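PDB 5HX0: uncharacterized protein Dfer_1899 from Dyadobacter fermentans, which is of unknown function but folds as a six-bladed beta-propeller of the sialidase type, consistent with a role in binding or processing carbohydrate. Local coordinates for residues V99-K104 and P111-I116; F60-K65 and V72-R77; V48-N53 and Q392-S397. All blocks are in the same frame, centred on the assembly; numbering follows the deposited sequence.

Interaction 1: V99-K104 and P111-I116; sequences VSVKSK and PEPELI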
loop_
_atom_site.group_PDB
_atom_site.type_symbol
_atom_site.label_atom_id
_atom_site.label_comp_id
_atom_site.label_asym_id
_atom_site.label_seq_id
_atom_site.Cartn_x
_atom_site.Cartn_y
_atom_site.Cartn_z
ATOM N N VAL A 99 -8.554 -3.423 -2.242
ATOM C CA VAL A 99 -8.984 -2.432 -3.227
ATOM C C VAL A 99 -10.461 -2.641 -3.544
ATOM O O VAL A 99 -11.071 -3.639 -3.154
ATOM C CB VAL A 99 -8.134 -2.496 -4.522
ATOM C CG1 VAL A 99 -6.648 -2.278 -4.210
ATOM C CG2 VAL A 99 -8.323 -3.806 -5.222
ATOM N N SER A 100 -11.036 -1.696 -4.293
ATOM C CA SER A 100 -12.445 -1.790 -4.659
ATOM C C SER A 100 -12.689 -1.304 -6.080
ATOM O O SER A 100 -11.950 -0.463 -6.604
ATOM C CB SER A 100 -13.341 -0.962 -3.710
ATOM O OG SER A 100 -13.037 0.414 -3.858
ATOM N N VAL A 101 -13.766 -1.822 -6.685
ATOM C CA VAL A 101 -14.356 -1.238 -7.881
ATOM C C VAL A 101 -15.829 -1.026 -7.573
ATOM O O VAL A 101 -16.365 -1.576 -6.606
ATOM C CB VAL A 101 -14.168 -2.099 -9.162
ATOM C CG1 VAL A 101 -12.670 -2.108 -9.600
ATOM C CG2 VAL A 101 -14.671 -3.519 -8.935
ATOM N N LYS A 102 -16.478 -0.182 -8.390
ATOM C CA LYS A 102 -17.833 0.298 -8.105
ATOM C C LYS A 102 -18.713 0.211 -9.347
ATOM O O LYS A 102 -18.225 0.218 -10.482
ATOM C CB LYS A 102 -17.813 1.758 -7.604
ATOM C CG LYS A 102 -17.041 1.938 -6.306
ATOM C CD LYS A 102 -16.879 3.425 -5.934
ATOM C CE LYS A 102 -16.373 3.524 -4.475
ATOM N NZ LYS A 102 -15.915 4.878 -4.028
ATOM N N SER A 103 -20.028 0.156 -9.115
ATOM C CA SER A 103 -21.005 -0.009 -10.189
ATOM C C SER A 103 -22.330 0.604 -9.762
ATOM O O SER A 103 -22.669 0.614 -8.578
ATOM C CB SER A 103 -21.214 -1.498 -10.531
ATOM O OG SER A 103 -22.208 -1.670 -11.542
ATOM N N LYS A 104 -23.072 1.126 -10.735
ATOM C CA LYS A 104 -24.454 1.515 -10.495
ATOM C C LYS A 104 -25.439 0.400 -10.795
ATOM O O LYS A 104 -26.588 0.475 -10.359
ATOM C CB LYS A 104 -24.836 2.725 -11.345
ATOM C CG LYS A 104 -24.098 3.990 -10.973
ATOM C CD LYS A 104 -24.269 5.065 -12.035
ATOM C CE LYS A 104 -23.230 6.177 -11.881
ATOM N NZ LYS A 104 -21.855 5.727 -12.260
ATOM N N PRO A 111 -13.049 1.025 -14.032
ATOM C CA PRO A 111 -11.896 0.248 -14.510
ATOM C C PRO A 111 -10.687 0.264 -13.592
ATOM O O PRO A 111 -9.918 -0.697 -13.605
ATOM C CB PRO A 111 -11.559 0.908 -15.865
ATOM C CG PRO A 111 -12.075 2.313 -15.734
ATOM C CD PRO A 111 -13.330 2.196 -14.891
ATOM N N GLU A 112 -10.481 1.342 -12.818
ATOM C CA GLU A 112 -9.278 1.475 -11.993
ATOM C C GLU A 112 -9.625 1.288 -10.518
ATOM O O GLU A 112 -10.351 2.121 -9.958
ATOM C CB GLU A 112 -8.636 2.852 -12.211
ATOM C CG GLU A 112 -7.281 2.995 -11.566
ATOM C CD GLU A 112 -6.226 2.138 -12.258
ATOM O OE1 GLU A 112 -6.407 1.795 -13.454
ATOM O OE2 GLU A 112 -5.217 1.805 -11.600
ATOM N N PRO A 113 -9.147 0.232 -9.853
ATOM C CA PRO A 113 -9.514 0.015 -8.452
ATOM C C PRO A 113 -9.019 1.130 -7.547
ATOM O O PRO A 113 -7.916 1.650 -7.725
ATOM C CB PRO A 113 -8.839 -1.313 -8.111
ATOM C CG PRO A 113 -8.713 -2.020 -9.465
ATOM C CD PRO A 113 -8.395 -0.911 -10.410
ATOM N N GLU A 114 -9.854 1.512 -6.583
ATOM C CA GLU A 114 -9.424 2.442 -5.540
ATOM C C GLU A 114 -8.874 1.669 -4.351
ATOM O O GLU A 114 -9.311 0.559 -4.059
ATOM C CB GLU A 114 -10.583 3.316 -5.064
ATOM C CG GLU A 114 -11.087 4.278 -6.101
ATOM C CD GLU A 114 -12.237 5.081 -5.564
ATOM O OE1 GLU A 114 -13.376 4.562 -5.529
ATOM O OE2 GLU A 114 -11.983 6.221 -5.139
ATOM N N LEU A 115 -7.936 2.281 -3.639
ATOM C CA LEU A 115 -7.341 1.624 -2.485
ATOM C C LEU A 115 -8.237 1.783 -1.263
ATOM O O LEU A 115 -8.640 2.897 -0.914
ATOM C CB LEU A 115 -5.959 2.201 -2.191
ATOM C CG LEU A 115 -5.287 1.483 -1.019
ATOM C CD1 LEU A 115 -4.715 0.163 -1.438
ATOM C CD2 LEU A 115 -4.210 2.331 -0.453
ATOM N N ILE A 116 -8.578 0.661 -0.642
ATOM C CA ILE A 116 -9.167 0.681 0.693
ATOM C C ILE A 116 -8.078 0.678 1.757
ATOM O O ILE A 116 -8.097 1.483 2.689
ATOM C CB ILE A 116 -10.132 -0.511 0.893
ATOM C CG1 ILE A 116 -11.365 -0.377 -0.003
ATOM C CG2 ILE A 116 -10.556 -0.599 2.379
ATOM C CD1 ILE A 116 -12.251 -1.667 -0.031
HETATM O O HOH W 1 -13.673 1.876 -6.136
#
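E114 reaches across to S100 and K102. E114 CB lies 4.0 Å from S100 OG. From there the chain is stretched out beyond CG (chi2 179°), which carries the carboxylate out to K102. E114 OE1 accepts from K102 NZ at 3.0 Å in a salt bridge, through its syn lone pair. The two side chains cross at about a right angle. The methylene next to the ammonium also comes near: K102 CE is 3.3 Å from E114 OE1. K102 is extended as well, and a weak, long ion pair links its NZ to E70. One water bridges E114 to S100. It donates to E114 OE1 at 2.8 Å, is hydrogen-bonded to S100 OG, and gives a weak bond to S100 O.

These residues belong to the hairpin of strands 97-103 and 114-117, the two outer strands of a propeller blade. S100 and E114 form its hydrogen-bonded antiparallel pair, with S100 N to E114 O at 2.8 Å and E114 N to S100 O at 2.9 Å. V99 pairs with L115 without such bonds.

The face of V99 is apolar. P113 lies alongside V99, V99 CB to P113 CB at 3.8 Å, and its CG touches V101 CG1. I116 points toward the partner strand, and I116 CD1 packs on S100 CB at 3.9 Å. L115 meets L115 of the second subunit.

Interaction 2: F60-K65 and V72-R77; sequences FPSVIK and VLAFRR
F60 lies alongside R76, both side chains pointing the same way. R76 CD comes to the edge of the ring, in its plane, 3.7 Å from F60 CD2. The arginine gets there because CG is anti to the backbone N (chi1 177°) and the chain stays extended to NE. The contact is therefore made by the aliphatic part of R76. Its guanidinium plane is tilted 66° from the ring, and its NE bonds to Q125.

Next to this pair the backbones are bonded in regular antiparallel fashion. S62 and A74 form one hydrogen-bonded pair, with A74 N to S62 O at 2.8 Å. I64 and V72 form the other, and I64 N meets V72 O at 3.0 Å in a nearly straight bond (167°). V63 and L73 sit between them as a non-hydrogen-bonded pair. On their face V63 CG2 meets L73 CB at 4.0 Å, and L73 CD2 reaches P61 CB at 3.9 Å. On the other face I64 and V72 run side by side, I64 CG1 to V72 CB at 4.1 Å.

Every touching residue is buried. W370 and V372 of the adjoining blade cover V63. The F60 ring also meets Y368, Y384 and H91. An acetate about 4 Å from its side chain probably comes from the crystallisation liquor, though such ions can mark a pocket. This hairpin supplies the two inner strands of a blade, as in the meander of a sialidase-type beta-propeller.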
loop_
_atom_site.group_PDB
_atom_site.type_symbol
_atom_site.label_atom_id
_atom_site.label_comp_id
_atom_site.label_asym_id
_atom_site.label_seq_id
_atom_site.Cartn_x
_atom_site.Cartn_y
_atom_site.Cartn_z
ATOM N N PHE A 60 -11.029 -13.074 -3.892
ATOM C CA PHE A 60 -11.699 -13.015 -2.593
ATOM C C PHE A 60 -12.579 -11.769 -2.469
ATOM O O PHE A 60 -12.290 -10.885 -1.645
ATOM C CB PHE A 60 -10.647 -13.045 -1.455
ATOM C CG PHE A 60 -9.527 -14.063 -1.688
ATOM C CD1 PHE A 60 -9.832 -15.396 -1.972
ATOM C CD2 PHE A 60 -8.196 -13.676 -1.642
ATOM C CE1 PHE A 60 -8.816 -16.345 -2.213
ATOM C CE2 PHE A 60 -7.161 -14.616 -1.890
ATOM C CZ PHE A 60 -7.477 -15.952 -2.163
ATOM N N PRO A 61 -13.646 -11.644 -3.254
ATOM C CA PRO A 61 -14.453 -10.416 -3.202
ATOM C C PRO A 61 -15.507 -10.424 -2.101
ATOM O O PRO A 61 -15.974 -11.473 -1.634
ATOM C CB PRO A 61 -15.122 -10.390 -4.580
ATOM C CG PRO A 61 -15.390 -11.911 -4.848
ATOM C CD PRO A 61 -14.150 -12.602 -4.272
ATOM N N SER A 62 -15.864 -9.221 -1.654
ATOM C CA SER A 62 -17.122 -9.019 -0.950
ATOM C C SER A 62 -17.757 -7.762 -1.524
ATOM O O SER A 62 -17.085 -6.934 -2.144
ATOM C CB SER A 62 -16.942 -8.925 0.574
ATOM O OG SER A 62 -16.191 -7.796 0.939
ATOM N N VAL A 63 -19.064 -7.631 -1.344
ATOM C CA VAL A 63 -19.783 -6.565 -2.043
ATOM C C VAL A 63 -21.012 -6.136 -1.251
ATOM O O VAL A 63 -21.696 -6.958 -0.624
ATOM C CB VAL A 63 -20.116 -7.013 -3.490
ATOM C CG1 VAL A 63 -20.906 -8.336 -3.497
ATOM C CG2 VAL A 63 -20.882 -5.938 -4.236
ATOM N N ILE A 64 -21.264 -4.820 -1.259
ATOM C CA ILE A 64 -22.423 -4.193 -0.620
ATOM C C ILE A 64 -23.049 -3.256 -1.646
ATOM O O ILE A 64 -22.446 -2.943 -2.672
ATOM C CB ILE A 64 -22.026 -3.411 0.646
ATOM C CG1 ILE A 64 -21.006 -2.338 0.231
ATOM C CG2 ILE A 64 -21.398 -4.363 1.707
ATOM C CD1 ILE A 64 -20.796 -1.246 1.222
ATOM N N LYS A 65 -24.274 -2.815 -1.374
ATOM C CA LYS A 65 -24.910 -1.763 -2.173
ATOM C C LYS A 65 -25.354 -0.656 -1.227
ATOM O O LYS A 65 -26.121 -0.913 -0.298
ATOM C CB LYS A 65 -26.101 -2.293 -2.988
ATOM C CG LYS A 65 -26.747 -1.202 -3.850
ATOM C CD LYS A 65 -27.895 -1.735 -4.726
ATOM C CE LYS A 65 -29.219 -1.857 -3.963
ATOM N NZ LYS A 65 -29.362 -3.070 -3.083
ATOM N N VAL A 72 -20.442 -1.321 -4.117
ATOM C CA VAL A 72 -19.016 -1.255 -3.801
ATOM C C VAL A 72 -18.527 -2.681 -3.605
ATOM O O VAL A 72 -18.998 -3.378 -2.699
ATOM C CB VAL A 72 -18.748 -0.424 -2.537
ATOM C CG1 VAL A 72 -17.212 -0.324 -2.307
ATOM C CG2 VAL A 72 -19.381 0.946 -2.657
ATOM N N LEU A 73 -17.571 -3.117 -4.423
ATOM C CA LEU A 73 -17.018 -4.462 -4.288
ATOM C C LEU A 73 -15.542 -4.372 -3.917
ATOM O O LEU A 73 -14.744 -3.778 -4.656
ATOM C CB LEU A 73 -17.222 -5.281 -5.571
ATOM C CG LEU A 73 -16.665 -6.720 -5.601
ATOM C CD1 LEU A 73 -17.453 -7.568 -6.617
ATOM C CD2 LEU A 73 -15.182 -6.783 -5.951
ATOM N N ALA A 74 -15.185 -4.990 -2.788
ATOM C CA ALA A 74 -13.812 -5.007 -2.279
ATOM C C ALA A 74 -13.168 -6.327 -2.654
ATOM O O ALA A 74 -13.840 -7.361 -2.665
ATOM C CB ALA A 74 -13.788 -4.855 -0.757
ATOM N N PHE A 75 -11.871 -6.295 -2.961
ATOM C CA PHE A 75 -11.159 -7.538 -3.220
ATOM C C PHE A 75 -9.682 -7.355 -2.909
ATOM O O PHE A 75 -9.188 -6.243 -2.694
ATOM C CB PHE A 75 -11.365 -8.048 -4.671
ATOM C CG PHE A 75 -10.889 -7.090 -5.747
ATOM C CD1 PHE A 75 -11.673 -6.002 -6.119
ATOM C CD2 PHE A 75 -9.690 -7.301 -6.408
ATOM C CE1 PHE A 75 -11.274 -5.127 -7.114
ATOM C CE2 PHE A 75 -9.278 -6.431 -7.417
ATOM C CZ PHE A 75 -10.066 -5.350 -7.773
ATOM N N ARG A 76 -8.997 -8.487 -2.825
ATOM C CA ARG A 76 -7.552 -8.525 -2.645
ATOM C C ARG A 76 -6.892 -8.439 -4.010
ATOM O O ARG A 76 -7.201 -9.239 -4.902
ATOM C CB ARG A 76 -7.129 -9.830 -1.955
ATOM C CG ARG A 76 -5.593 -9.998 -1.786
ATOM C CD ARG A 76 -5.280 -11.427 -1.295
ATOM N NE ARG A 76 -3.854 -11.645 -0.979
ATOM C CZ ARG A 76 -2.940 -12.048 -1.861
ATOM N NH1 ARG A 76 -3.272 -12.261 -3.141
ATOM N NH2 ARG A 76 -1.681 -12.235 -1.469
ATOM N N ARG A 77 -5.961 -7.498 -4.164
ATOM C CA ARG A 77 -5.166 -7.402 -5.382
ATOM C C ARG A 77 -3.687 -7.510 -5.044
ATOM O O ARG A 77 -3.196 -6.829 -4.137
ATOM C CB ARG A 77 -5.448 -6.107 -6.153
ATOM C CG ARG A 77 -4.826 -6.156 -7.552
ATOM C CD ARG A 77 -5.248 -4.966 -8.417
ATOM N NE ARG A 77 -4.564 -3.745 -7.986
ATOM C CZ ARG A 77 -4.471 -2.638 -8.717
ATOM N NH1 ARG A 77 -3.826 -1.568 -8.232
ATOM N NH2 ARG A 77 -5.013 -2.606 -9.930
#

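Interaction 3: V48-N53 and Q392-S397; sequences VVIYRN and QHIAGS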
loop_
_atom_site.group_PDB
_atom_site.type_symbol
_atom_site.label_atom_id
_atom_site.label_comp_id
_atom_site.label_asym_id
_atom_site.label_seq_id
_atom_site.Cartn_x
_atom_site.Cartn_y
_atom_site.Cartn_z
ATOM N N VAL A 48 -20.806 -11.724 -15.888
ATOM C CA VAL A 48 -20.076 -10.486 -16.142
ATOM C C VAL A 48 -18.642 -10.627 -15.645
ATOM O O VAL A 48 -18.326 -11.459 -14.790
ATOM C CB VAL A 48 -20.751 -9.253 -15.501
ATOM C CG1 VAL A 48 -22.159 -9.125 -16.003
ATOM C CG2 VAL A 48 -20.743 -9.344 -13.959
ATOM N N VAL A 49 -17.761 -9.820 -16.227
ATOM C CA VAL A 49 -16.398 -9.653 -15.736
ATOM C C VAL A 49 -16.348 -8.322 -14.995
ATOM O O VAL A 49 -16.757 -7.289 -15.532
ATOM C CB VAL A 49 -15.366 -9.710 -16.874
ATOM C CG1 VAL A 49 -13.978 -9.365 -16.330
ATOM C CG2 VAL A 49 -15.335 -11.123 -17.482
ATOM N N ILE A 50 -15.907 -8.357 -13.744
ATOM C CA ILE A 50 -15.955 -7.200 -12.870
ATOM C C ILE A 50 -14.610 -6.486 -12.814
ATOM O O ILE A 50 -14.551 -5.261 -12.878
ATOM C CB ILE A 50 -16.436 -7.630 -11.464
ATOM C CG1 ILE A 50 -17.901 -8.080 -11.546
ATOM C CG2 ILE A 50 -16.233 -6.494 -10.413
ATOM C CD1 ILE A 50 -18.510 -8.501 -10.217
ATOM N N TYR A 51 -13.513 -7.235 -12.728
ATOM C CA TYR A 51 -12.182 -6.634 -12.794
ATOM C C TYR A 51 -11.200 -7.696 -13.237
ATOM O O TYR A 51 -11.154 -8.784 -12.647
ATOM C CB TYR A 51 -11.719 -6.046 -11.453
ATOM C CG TYR A 51 -10.296 -5.558 -11.549
ATOM C CD1 TYR A 51 -9.998 -4.363 -12.193
ATOM C CD2 TYR A 51 -9.232 -6.337 -11.081
ATOM C CE1 TYR A 51 -8.683 -3.937 -12.324
ATOM C CE2 TYR A 51 -7.920 -5.912 -11.202
ATOM C CZ TYR A 51 -7.652 -4.713 -11.818
ATOM O OH TYR A 51 -6.340 -4.295 -11.937
ATOM N N ARG A 52 -10.417 -7.375 -14.271
ATOM C CA ARG A 52 -9.468 -8.316 -14.851
ATOM C C ARG A 52 -8.255 -7.558 -15.358
ATOM O O ARG A 52 -8.394 -6.620 -16.148
ATOM C CB ARG A 52 -10.107 -9.103 -16.010
ATOM C CG ARG A 52 -9.140 -10.094 -16.667
ATOM C CD ARG A 52 -9.725 -10.685 -17.968
ATOM N NE ARG A 52 -8.840 -11.665 -18.617
ATOM C CZ ARG A 52 -7.771 -11.370 -19.357
ATOM N NH1 ARG A 52 -7.396 -10.116 -19.541
ATOM N NH2 ARG A 52 -7.064 -12.347 -19.914
ATOM N N ASN A 53 -7.071 -7.999 -14.952
ATOM C CA ASN A 53 -5.828 -7.399 -15.426
ATOM C C ASN A 53 -4.747 -8.467 -15.311
ATOM O O ASN A 53 -4.465 -8.944 -14.209
ATOM C CB ASN A 53 -5.474 -6.146 -14.609
ATOM C CG ASN A 53 -4.204 -5.462 -15.115
ATOM O OD1 ASN A 53 -3.261 -6.132 -15.526
ATOM N ND2 ASN A 53 -4.180 -4.119 -15.082
ATOM N N GLN A 392 -6.366 -14.770 -12.460
ATOM C CA GLN A 392 -7.384 -14.666 -11.419
ATOM C C GLN A 392 -8.030 -13.279 -11.489
ATOM O O GLN A 392 -7.345 -12.258 -11.364
ATOM C CB GLN A 392 -6.762 -14.904 -10.042
ATOM C CG GLN A 392 -6.739 -16.363 -9.609
ATOM C CD GLN A 392 -5.878 -17.239 -10.508
ATOM O OE1 GLN A 392 -4.850 -16.799 -11.017
ATOM N NE2 GLN A 392 -6.299 -18.488 -10.712
ATOM N N HIS A 393 -9.341 -13.241 -11.710
ATOM C CA HIS A 393 -10.068 -11.988 -11.887
ATOM C C HIS A 393 -11.372 -12.048 -11.093
ATOM O O HIS A 393 -11.822 -13.122 -10.664
ATOM C CB HIS A 393 -10.332 -11.716 -13.388
ATOM C CG HIS A 393 -11.182 -12.754 -14.066
ATOM N ND1 HIS A 393 -10.684 -13.965 -14.504
ATOM C CD2 HIS A 393 -12.499 -12.756 -14.382
ATOM C CE1 HIS A 393 -11.658 -14.668 -15.057
ATOM N NE2 HIS A 393 -12.776 -13.965 -14.979
ATOM N N ILE A 394 -11.997 -10.887 -10.902
ATOM C CA ILE A 394 -13.328 -10.824 -10.296
ATOM C C ILE A 394 -14.380 -10.957 -11.397
ATOM O O ILE A 394 -14.302 -10.299 -12.436
ATOM C CB ILE A 394 -13.523 -9.511 -9.514
ATOM C CG1 ILE A 394 -12.261 -9.187 -8.664
ATOM C CG2 ILE A 394 -14.821 -9.585 -8.662
ATOM C CD1 ILE A 394 -11.874 -10.306 -7.664
ATOM N N ALA A 395 -15.397 -11.771 -11.144
ATOM C CA ALA A 395 -16.474 -11.999 -12.093
ATOM C C ALA A 395 -17.782 -12.090 -11.311
ATOM O O ALA A 395 -17.801 -12.024 -10.076
ATOM C CB ALA A 395 -16.222 -13.272 -12.904
ATOM N N GLY A 396 -18.878 -12.261 -12.030
ATOM C CA GLY A 396 -20.152 -12.413 -11.363
ATOM C C GLY A 396 -21.169 -13.043 -12.285
ATOM O O GLY A 396 -20.995 -13.102 -13.510
ATOM N N SER A 397 -22.233 -13.532 -11.670
ATOM C CA SER A 397 -23.397 -14.042 -12.371
ATOM C C SER A 397 -24.588 -13.236 -11.879
ATOM O O SER A 397 -24.799 -13.124 -10.668
ATOM C CB SER A 397 -23.608 -15.529 -12.085
ATOM O OG SER A 397 -22.539 -16.314 -12.575
HETATM O O HOH W 2 -6.828 -10.109 -12.842
#
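I50 and Y51 both donate their backbone N-H to one oxygen, I394 O. I394 O is 2.8 Å from I50 N and 3.2 Å from Y51 N. Both come from the same face of the carbonyl plane, with I50 N well above it. In return I394 N bonds to Y51 O at 2.9 Å. Two residues facing one make a classic beta bulge, which shifts the register by one. Before the bulge the pairing is regular: V48 N reaches G396 O at 2.8 Å, and G396 N bonds back to V48 O.

The I50 side chain points toward the partner strand at the bulge. Its CB and CG2 pack on I394 CG2. Its CG1 is anti to the carbonyl carbon (chi1 -67°), and the chain runs on to set I50 CD1 beside the A395-G396 peptide, 3.6 Å from A395 O. The H393 side chain runs at a slant to that of R52; H393 CB is 3.7 Å from R52 CB. H393 CB also comes within 3.1 Å of Y51 O.

Strand 42-51, from near the start of the modelled chain, here becomes the outermost strand of a blade whose other three strands come from the C-terminal end. This is the velcro closure that shuts a beta-propeller into a ring.

Further out, other residues place these groups. H393 ND1 bonds to P391 O, and the guanidinium of R52 forms a salt bridge with E54. The Y51 ring meets F75, and its OH bonds to R77. I50 and I394 both lean on L73. A water accepts from N53 N and lies close to Q392 O, beside the ends of the strands.

Interactions 1 and 2 lie in one four-stranded blade. Strands 71-79 and 97-103 are neighbours there, joined by probable backbone bonds from F75 N to V99 O and from L73 N to V101 O. Interaction 2 holds the inner strands; its touching residues are all buried, and its side-chain contacts are mainly apolar. Interaction 1 holds the outer strands, is partly buried, and adds a salt bridge, a water and a subunit contact. Interaction 3, in the adjacent blade, is largely buried, with V49 and R52 exposed. It joins the chain's two ends, whereas the others are local hairpins. Its bulge contrasts with their regular pairing. Y51 and I50 also pack on P113 and V101, part of the seam between the two blades.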